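PDB 4N7B: 4-hydroxy-3-methylbut-2-enyl diphosphate reductase, apicoplast from Plasmodium falciparum, which catalyses the reduction of (E)-4-hydroxy-3-methylbut-2-enyl diphosphate to isopentenyl and dimethylallyl diphosphate with an iron-sulfur cluster, the last step of the MEP pathway to isoprenoid precursors. Local coordinates for residues E331-I336 and K376-T381; I426-D431 and R454-V459. All blocks are in the same frame, centred on the assembly; numbering follows the deposited sequence.

Contact 1 (E331-I336 and K376-T381)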
ATOM      1  N   GLU A 331     -12.675  -4.613 -24.238  1.00 43.84           N
ATOM      2  CA  GLU A 331     -12.305  -5.586 -25.263  1.00 41.20           C
ATOM      3  C   GLU A 331     -13.057  -6.911 -25.049  1.00 44.45           C
ATOM      4  O   GLU A 331     -12.791  -7.917 -25.714  1.00 43.70           O
ATOM      5  CB  GLU A 331     -10.792  -5.794 -25.270  1.00 38.92           C
ATOM      6  CG  GLU A 331     -10.004  -4.586 -25.795  1.00 38.99           C
ATOM      7  CD  GLU A 331      -8.515  -4.657 -25.482  1.00 47.46           C
ATOM      8  OE1 GLU A 331      -8.051  -5.702 -24.991  1.00 51.11           O
ATOM      9  OE2 GLU A 331      -7.802  -3.656 -25.707  1.00 54.20           O
ATOM     10  N   ASN A 332     -14.031  -6.871 -24.146  1.00 41.94           N
ATOM     11  CA  ASN A 332     -14.863  -8.028 -23.802  1.00 44.19           C
ATOM     12  C   ASN A 332     -14.112  -9.185 -23.124  1.00 46.84           C
ATOM     13  O   ASN A 332     -14.403 -10.359 -23.377  1.00 48.09           O
ATOM     14  CB  ASN A 332     -15.610  -8.546 -25.028  1.00 43.92           C
ATOM     15  CG  ASN A 332     -16.825  -9.370 -24.651  1.00 55.21           C
ATOM     16  OD1 ASN A 332     -17.559  -9.010 -23.727  1.00 58.01           O
ATOM     17  ND2 ASN A 332     -17.042 -10.490 -25.355  1.00 54.41           N
ATOM     18  N   TYR A 333     -13.141  -8.847 -22.283  1.00 41.31           N
ATOM     19  CA  TYR A 333     -12.536  -9.814 -21.391  1.00 38.75           C
ATOM     20  C   TYR A 333     -13.340  -9.823 -20.107  1.00 42.57           C
ATOM     21  O   TYR A 333     -13.886  -8.802 -19.706  1.00 42.70           O
ATOM     22  CB  TYR A 333     -11.122  -9.394 -21.007  1.00 35.58           C
ATOM     23  CG  TYR A 333     -10.033  -9.665 -22.016  1.00 37.63           C
ATOM     24  CD1 TYR A 333      -9.959  -8.958 -23.209  1.00 36.67           C
ATOM     25  CD2 TYR A 333      -9.036 -10.588 -21.741  1.00 40.61           C
ATOM     26  CE1 TYR A 333      -8.941  -9.185 -24.104  1.00 41.47           C
ATOM     27  CE2 TYR A 333      -8.016 -10.828 -22.633  1.00 40.84           C
ATOM     28  CZ  TYR A 333      -7.961 -10.118 -23.811  1.00 44.05           C
ATOM     29  OH  TYR A 333      -6.934 -10.367 -24.708  1.00 44.11           O
ATOM     30  N   ASP A 334     -13.398 -10.960 -19.439  1.00 39.00           N
ATOM     31  CA  ASP A 334     -13.836 -10.944 -18.063  1.00 45.59           C
ATOM     32  C   ASP A 334     -12.569 -10.805 -17.263  1.00 38.28           C
ATOM     33  O   ASP A 334     -11.512 -11.242 -17.701  1.00 33.25           O
ATOM     34  CB  ASP A 334     -14.593 -12.211 -17.687  1.00 46.57           C
ATOM     35  CG  ASP A 334     -16.098 -12.011 -17.715  1.00 52.94           C
ATOM     36  OD1 ASP A 334     -16.592 -11.352 -18.656  1.00 52.26           O
ATOM     37  OD2 ASP A 334     -16.786 -12.500 -16.792  1.00 59.54           O
ATOM     38  N   ILE A 335     -12.664 -10.187 -16.096  1.00 41.97           N
ATOM     39  CA  ILE A 335     -11.475  -9.848 -15.345  1.00 39.54           C
ATOM     40  C   ILE A 335     -11.436 -10.545 -14.003  1.00 41.00           C
ATOM     41  O   ILE A 335     -12.403 -10.486 -13.246  1.00 43.40           O
ATOM     42  CB  ILE A 335     -11.392  -8.342 -15.122  1.00 37.23           C
ATOM     43  CG1 ILE A 335     -10.795  -7.670 -16.365  1.00 43.49           C
ATOM     44  CG2 ILE A 335     -10.497  -8.030 -13.937  1.00 36.98           C
ATOM     45  CD1 ILE A 335     -11.754  -6.818 -17.091  1.00 43.44           C
ATOM     46  N   ILE A 336     -10.317 -11.202 -13.709  1.00 36.04           N
ATOM     47  CA  ILE A 336     -10.131 -11.819 -12.402  1.00 35.93           C
ATOM     48  C   ILE A 336      -9.240 -10.926 -11.564  1.00 36.12           C
ATOM     49  O   ILE A 336      -8.128 -10.622 -11.953  1.00 32.87           O
ATOM     50  CB  ILE A 336      -9.498 -13.212 -12.484  1.00 33.83           C
ATOM     51  CG1 ILE A 336     -10.547 -14.277 -12.797  1.00 48.25           C
ATOM     52  CG2 ILE A 336      -8.957 -13.611 -11.138  1.00 33.33           C
ATOM     53  CD1 ILE A 336     -11.129 -14.196 -14.147  1.00 41.15           C
ATOM     54  N   LYS A 376     -12.312 -14.841 -23.238  1.00 49.53           N
ATOM     55  CA  LYS A 376     -11.024 -14.257 -22.939  1.00 50.57           C
ATOM     56  C   LYS A 376     -10.973 -13.751 -21.494  1.00 46.59           C
ATOM     57  O   LYS A 376     -11.894 -13.079 -21.014  1.00 44.77           O
ATOM     58  CB  LYS A 376     -10.748 -13.129 -23.919  1.00 49.46           C
ATOM     59  CG  LYS A 376     -10.836 -13.567 -25.371  1.00 56.21           C
ATOM     60  CD  LYS A 376      -9.694 -12.976 -26.178  1.00 57.18           C
ATOM     61  CE  LYS A 376      -8.362 -13.683 -25.872  1.00 64.01           C
ATOM     62  NZ  LYS A 376      -7.179 -12.943 -26.427  1.00 67.59           N
ATOM     63  N   LEU A 377      -9.889 -14.074 -20.803  1.00 43.51           N
ATOM     64  CA  LEU A 377      -9.750 -13.710 -19.401  1.00 41.98           C
ATOM     65  C   LEU A 377      -8.470 -12.951 -19.186  1.00 40.09           C
ATOM     66  O   LEU A 377      -7.457 -13.226 -19.816  1.00 39.96           O
ATOM     67  CB  LEU A 377      -9.742 -14.954 -18.510  1.00 42.42           C
ATOM     68  CG  LEU A 377     -11.002 -15.821 -18.608  1.00 47.67           C
ATOM     69  CD1 LEU A 377     -10.839 -17.062 -17.740  1.00 52.11           C
ATOM     70  CD2 LEU A 377     -12.248 -15.031 -18.205  1.00 49.26           C
ATOM     71  N   PHE A 378      -8.527 -12.009 -18.259  1.00 42.34           N
ATOM     72  CA  PHE A 378      -7.403 -11.163 -17.929  1.00 40.37           C
ATOM     73  C   PHE A 378      -7.395 -11.062 -16.417  1.00 43.16           C
ATOM     74  O   PHE A 378      -8.444 -10.836 -15.806  1.00 42.40           O
ATOM     75  CB  PHE A 378      -7.617  -9.781 -18.532  1.00 37.67           C
ATOM     76  CG  PHE A 378      -6.377  -8.909 -18.555  1.00 36.30           C
ATOM     77  CD1 PHE A 378      -5.452  -9.020 -19.587  1.00 37.62           C
ATOM     78  CD2 PHE A 378      -6.153  -7.961 -17.564  1.00 34.03           C
ATOM     79  CE1 PHE A 378      -4.323  -8.210 -19.624  1.00 39.58           C
ATOM     80  CE2 PHE A 378      -5.020  -7.140 -17.601  1.00 35.32           C
ATOM     81  CZ  PHE A 378      -4.109  -7.270 -18.628  1.00 39.40           C
ATOM     82  N   TYR A 379      -6.237 -11.251 -15.799  1.00 34.83           N
ATOM     83  CA  TYR A 379      -6.170 -11.109 -14.370  1.00 33.93           C
ATOM     84  C   TYR A 379      -5.303  -9.943 -13.968  1.00 32.33           C
ATOM     85  O   TYR A 379      -4.417  -9.509 -14.687  1.00 31.78           O
ATOM     86  CB  TYR A 379      -5.713 -12.403 -13.683  1.00 35.57           C
ATOM     87  CG  TYR A 379      -4.211 -12.670 -13.653  1.00 35.68           C
ATOM     88  CD1 TYR A 379      -3.399 -12.091 -12.682  1.00 32.13           C
ATOM     89  CD2 TYR A 379      -3.613 -13.537 -14.573  1.00 35.51           C
ATOM     90  CE1 TYR A 379      -2.038 -12.345 -12.641  1.00 32.92           C
ATOM     91  CE2 TYR A 379      -2.254 -13.797 -14.536  1.00 33.37           C
ATOM     92  CZ  TYR A 379      -1.473 -13.193 -13.567  1.00 34.40           C
ATOM     93  OH  TYR A 379      -0.115 -13.432 -13.514  1.00 44.53           O
ATOM     94  N   VAL A 380      -5.559  -9.479 -12.763  1.00 31.74           N
ATOM     95  CA  VAL A 380      -4.963  -8.285 -12.248  1.00 31.48           C
ATOM     96  C   VAL A 380      -4.885  -8.549 -10.744  1.00 35.99           C
ATOM     97  O   VAL A 380      -5.563  -9.462 -10.257  1.00 32.20           O
ATOM     98  CB  VAL A 380      -5.872  -7.109 -12.673  1.00 36.15           C
ATOM     99  CG1 VAL A 380      -6.452  -6.379 -11.498  1.00 38.85           C
ATOM    100  CG2 VAL A 380      -5.143  -6.207 -13.613  1.00 36.59           C
ATOM    101  N   THR A 381      -4.073  -7.802  -9.995  1.00 35.32           N
ATOM    102  CA  THR A 381      -3.965  -8.048  -8.560  1.00 28.59           C
ATOM    103  C   THR A 381      -3.923  -6.759  -7.756  1.00 31.66           C
ATOM    104  O   THR A 381      -3.595  -5.685  -8.267  1.00 34.06           O
ATOM    105  CB  THR A 381      -2.717  -8.913  -8.178  1.00 28.08           C
ATOM    106  OG1 THR A 381      -1.539  -8.109  -8.098  1.00 38.10           O
ATOM    107  CG2 THR A 381      -2.484 -10.007  -9.182  1.00 31.46           C
TER
HETATM  108  O   HOH W   1     -14.149 -13.180 -24.847  1.00 68.65           O

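Contact 2 (I426-D431 and R454-V459). With SO4 (sulfate ion), chain D.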
ATOM      1  N   ILE A 426      17.576 -11.237   3.959  1.00 28.45           N
ATOM      2  CA  ILE A 426      18.293 -11.122   5.220  1.00 25.31           C
ATOM      3  C   ILE A 426      17.606 -11.836   6.396  1.00 30.42           C
ATOM      4  O   ILE A 426      18.299 -12.295   7.294  1.00 25.14           O
ATOM      5  CB  ILE A 426      18.560  -9.633   5.604  1.00 29.55           C
ATOM      6  CG1 ILE A 426      19.495  -9.538   6.804  1.00 25.95           C
ATOM      7  CG2 ILE A 426      17.275  -8.940   5.956  1.00 28.75           C
ATOM      8  CD1 ILE A 426      20.828 -10.253   6.619  1.00 29.70           C
ATOM      9  N   CYS A 427      16.276 -11.956   6.401  1.00 28.85           N
ATOM     10  CA  CYS A 427      15.590 -12.437   7.614  1.00 31.80           C
ATOM     11  C   CYS A 427      16.110 -13.809   8.090  1.00 29.67           C
ATOM     12  O   CYS A 427      16.113 -14.080   9.281  1.00 30.75           O
ATOM     13  CB  CYS A 427      14.059 -12.462   7.444  1.00 23.42           C
ATOM     14  SG  CYS A 427      13.502 -13.706   6.291  1.00 31.10           S
ATOM     15  N   THR A 428      16.593 -14.654   7.184  1.00 27.36           N
ATOM     16  CA  THR A 428      17.013 -16.006   7.574  1.00 31.44           C
ATOM     17  C   THR A 428      18.363 -16.085   8.269  1.00 37.34           C
ATOM     18  O   THR A 428      18.776 -17.164   8.659  1.00 37.02           O
ATOM     19  CB  THR A 428      17.001 -16.988   6.374  1.00 36.27           C
ATOM     20  OG1 THR A 428      17.838 -16.488   5.328  1.00 42.54           O
ATOM     21  CG2 THR A 428      15.582 -17.133   5.857  1.00 41.57           C
ATOM     22  N   LYS A 429      19.047 -14.954   8.429  1.00 35.43           N
ATOM     23  CA  LYS A 429      20.237 -14.883   9.281  1.00 30.04           C
ATOM     24  C   LYS A 429      19.835 -14.477  10.695  1.00 31.02           C
ATOM     25  O   LYS A 429      20.662 -14.446  11.600  1.00 39.90           O
ATOM     26  CB  LYS A 429      21.209 -13.825   8.749  1.00 40.69           C
ATOM     27  CG  LYS A 429      22.191 -14.348   7.734  1.00 53.18           C
ATOM     28  CD  LYS A 429      21.835 -13.888   6.327  1.00 61.91           C
ATOM     29  CE  LYS A 429      22.040 -15.014   5.316  1.00 66.82           C
ATOM     30  NZ  LYS A 429      23.451 -15.507   5.292  1.00 67.22           N
ATOM     31  N   CYS A 430      18.561 -14.131  10.860  1.00 25.28           N
ATOM     32  CA  CYS A 430      18.062 -13.499  12.087  1.00 26.36           C
ATOM     33  C   CYS A 430      17.166 -14.419  12.935  1.00 26.94           C
ATOM     34  O   CYS A 430      16.662 -15.423  12.454  1.00 27.74           O
ATOM     35  CB  CYS A 430      17.282 -12.241  11.728  1.00 21.83           C
ATOM     36  SG  CYS A 430      18.289 -10.956  10.857  1.00 33.63           S
ATOM     37  N   ASP A 431      16.973 -14.032  14.194  1.00 28.85           N
ATOM     38  CA  ASP A 431      16.141 -14.750  15.151  1.00 25.87           C
ATOM     39  C   ASP A 431      14.759 -14.109  15.242  1.00 29.99           C
ATOM     40  O   ASP A 431      13.797 -14.739  15.664  1.00 36.37           O
ATOM     41  CB  ASP A 431      16.800 -14.691  16.523  1.00 25.57           C
ATOM     42  CG  ASP A 431      18.238 -15.182  16.500  1.00 38.19           C
ATOM     43  OD1 ASP A 431      18.484 -16.312  16.031  1.00 35.88           O
ATOM     44  OD2 ASP A 431      19.132 -14.432  16.946  1.00 40.80           O
ATOM     45  N   ARG A 454       9.182 -18.041   6.061  1.00 31.32           N
ATOM     46  CA  ARG A 454      10.603 -18.383   5.944  1.00 27.93           C
ATOM     47  C   ARG A 454      11.168 -18.813   7.320  1.00 28.20           C
ATOM     48  O   ARG A 454      12.380 -18.891   7.526  1.00 33.01           O
ATOM     49  CB  ARG A 454      11.376 -17.233   5.285  1.00 25.34           C
ATOM     50  CG  ARG A 454      11.536 -17.413   3.772  1.00 25.50           C
ATOM     51  CD  ARG A 454      11.809 -16.044   2.964  1.00 26.25           C
ATOM     52  NE  ARG A 454      10.491 -15.513   2.687  1.00 46.34           N
ATOM     53  CZ  ARG A 454       9.876 -15.509   1.515  1.00 34.87           C
ATOM     54  NH1 ARG A 454      10.469 -15.916   0.410  1.00 28.25           N
ATOM     55  NH2 ARG A 454       8.643 -15.044   1.467  1.00 33.69           N
ATOM     56  N   ASN A 455      10.254 -19.120   8.242  1.00 26.18           N
ATOM     57  CA  ASN A 455      10.583 -19.685   9.547  1.00 31.43           C
ATOM     58  C   ASN A 455      11.278 -18.718  10.509  1.00 33.48           C
ATOM     59  O   ASN A 455      11.836 -19.138  11.510  1.00 33.19           O
ATOM     60  CB  ASN A 455      11.414 -20.954   9.388  1.00 29.16           C
ATOM     61  CG  ASN A 455      10.699 -22.008   8.593  1.00 32.54           C
ATOM     62  OD1 ASN A 455       9.470 -22.090   8.603  1.00 31.85           O
ATOM     63  ND2 ASN A 455      11.455 -22.823   7.892  1.00 42.62           N
ATOM     64  N   VAL A 456      11.225 -17.424  10.247  1.00 33.75           N
ATOM     65  CA  VAL A 456      11.707 -16.503  11.268  1.00 28.29           C
ATOM     66  C   VAL A 456      10.570 -15.660  11.862  1.00 28.02           C
ATOM     67  O   VAL A 456       9.854 -14.946  11.160  1.00 27.46           O
ATOM     68  CB  VAL A 456      12.972 -15.712  10.814  1.00 37.20           C
ATOM     69  CG1 VAL A 456      13.301 -16.018   9.380  1.00 32.55           C
ATOM     70  CG2 VAL A 456      12.871 -14.228  11.109  1.00 35.43           C
ATOM     71  N   PRO A 457      10.376 -15.801  13.173  1.00 26.20           N
ATOM     72  CA  PRO A 457       9.294 -15.132  13.893  1.00 26.55           C
ATOM     73  C   PRO A 457       9.314 -13.644  13.604  1.00 30.99           C
ATOM     74  O   PRO A 457      10.382 -13.060  13.428  1.00 24.57           O
ATOM     75  CB  PRO A 457       9.627 -15.402  15.361  1.00 30.74           C
ATOM     76  CG  PRO A 457      10.492 -16.612  15.354  1.00 28.51           C
ATOM     77  CD  PRO A 457      11.265 -16.559  14.072  1.00 30.33           C
ATOM     78  N   ALA A 458       8.144 -13.031  13.553  1.00 27.83           N
ATOM     79  CA  ALA A 458       8.056 -11.652  13.125  1.00 24.34           C
ATOM     80  C   ALA A 458       6.896 -10.982  13.837  1.00 27.42           C
ATOM     81  O   ALA A 458       5.932 -11.636  14.215  1.00 28.24           O
ATOM     82  CB  ALA A 458       7.856 -11.592  11.635  1.00 23.41           C
ATOM     83  N   VAL A 459       7.009  -9.680  14.036  1.00 27.00           N
ATOM     84  CA  VAL A 459       5.983  -8.917  14.720  1.00 27.85           C
ATOM     85  C   VAL A 459       5.843  -7.593  14.013  1.00 27.74           C
ATOM     86  O   VAL A 459       6.824  -7.030  13.545  1.00 30.34           O
ATOM     87  CB  VAL A 459       6.346  -8.605  16.210  1.00 36.96           C
ATOM     88  CG1 VAL A 459       6.325  -9.846  17.037  1.00 44.31           C
ATOM     89  CG2 VAL A 459       7.720  -7.931  16.301  1.00 39.99           C
TER
HETATM   90  S   SO4 D 403      13.471 -16.966  -1.192  0.93107.99           S
HETATM   91  O1  SO4 D 403      14.647 -17.222  -2.022  0.93111.02           O
HETATM   92  O2  SO4 D 403      13.895 -16.509   0.129  0.93100.51           O
HETATM   93  O3  SO4 D 403      12.644 -15.940  -1.822  0.93100.28           O
HETATM   94  O4  SO4 D 403      12.701 -18.201  -1.057  0.93114.66           O

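Contact 1 (E331-I336 and K376-T381)
Tyr333 and Lys376 cross obliquely and touch at two places. Lys376 CB lies over one face of the phenol ring, a CH-pi contact 3.8 Å from the centroid; bent at chi2 (-137°) and chi3 (74°), the chain then turns so that NZ donates a hydrogen bond to Tyr333 OH at 3.1 Å. A tyrosine suits this place because its ring face takes the CB methylene while its hydroxyl meets the ammonium group. With CG placed anti to its own carbonyl carbon (chi1 -79°), the ring reaches across to the neighbouring strand, its edge against the backbone carbon of Leu377 and its CD2 3.6 Å from Phe378 CB. Both polar ends converge on Glu405, which forms a salt bridge with Lys376 NZ and a hydrogen bond with Tyr333 OH; the carboxylate probably helps keep the lysine charged.

Beyond this pair the backbones run as parallel neighbours in the sheet, strand 334-338 beside strand 377-381, in the alpha/beta fold of the IspH family. Asp334 N binds Lys376 O at 3.0 Å, Phe378 N binds Asp334 O, Ile336 N binds Phe378 O at 2.8 Å, and Val380 N binds Ile336 O. Ile335 and Phe378 share the face covered by helix 316-329. On the other, Ile336 and Tyr379 pack against helix 387-400 and Leu377 against Phe401 and Ile404; Ile336, beta-branched as suits a strand, sets CB 4.1 Å from Tyr379 CB. Leu377 CD2 touches Asp334 CB at 3.7 Å, while the aspartate's carboxylate turns away to His358. Asn332, in the left-handed conformation, closes helix 316-329 with a Schellman motif, and a water links its carbonyl O to Lys376 N, joining the turn after the helix to segment 376-381.

Contact 2 (I426-D431 and R454-V459)
Cys427 O accepts the hydrogen bond of Cys430 N at 2.9 Å, and the side chain of Val456 closes over the same carbonyl from the other segment. CG1 of the valine comes to 3.4 Å from Cys427 O and CG2 to 3.7 Å, so both methyls approach from the same side an oxygen that already accepts one hydrogen bond within its turn; a branched apolar valine suits this buried site by offering two methyls. CG1 also touches Cys427 SG at 3.9 Å. The thiol is brought there by a first torsion of 69°, which sets SG between the backbone N and the carbonyl carbon; small and weakly polar, it suits a buried place that also touches Ser451 and Thr433.

The bond to Cys430 N closes a type I turn over Cys427-Cys430, by which the chain leaves helix 414-427 for strand 432-436. The facing segment plays a matching role: Asn455 is the C-prime residue of a Schellman motif ending helix 442-452, where asparagine tolerates positive phi better than most residues, and the chain then enters strand 458-461, the neighbour of 432-436. Two helix-to-strand links of a parallel alpha/beta sheet thus lie side by side. Pro457 rests its CD 3.5 Å from Asp431 O where the two chains enter their strands; its backbone already bonds to Thr433. Asp431 OD2 turns to the amides of Asn476 and Lys477. On the outer side Thr428 CG2 lies 4.0 Å from Arg454 O. Arg454 bends at chi3 (-86°): NE reaches Ser450 O, NH2 makes a salt bridge with Asp388, and NH1 gives a weak hydrogen bond to O2 of a sulfate probably taken from the crystallisation liquor.

Overall arrangement
Contact 1 and contact 2 belong to two different parallel sheets of one chain, contact 1 in the strands and contact 2 mostly in the links leading to them; their centres are 37 Å apart and their nearest atoms about 16 Å. In sequence, 331-336 pairs with 376-381 before 426-431 meets 454-459. Contact 1 joins the central strands of a four-stranded sheet, and strand 377-381 leads toward Thr383, a substrate site by similarity, and the cluster pocket. Contact 2, at one edge of a five-stranded sheet, is structural packing remote from the annotated sites. The salt bridge of Arg454 with Asp388 ties it to helix 387-400, which also covers the sheet of contact 1.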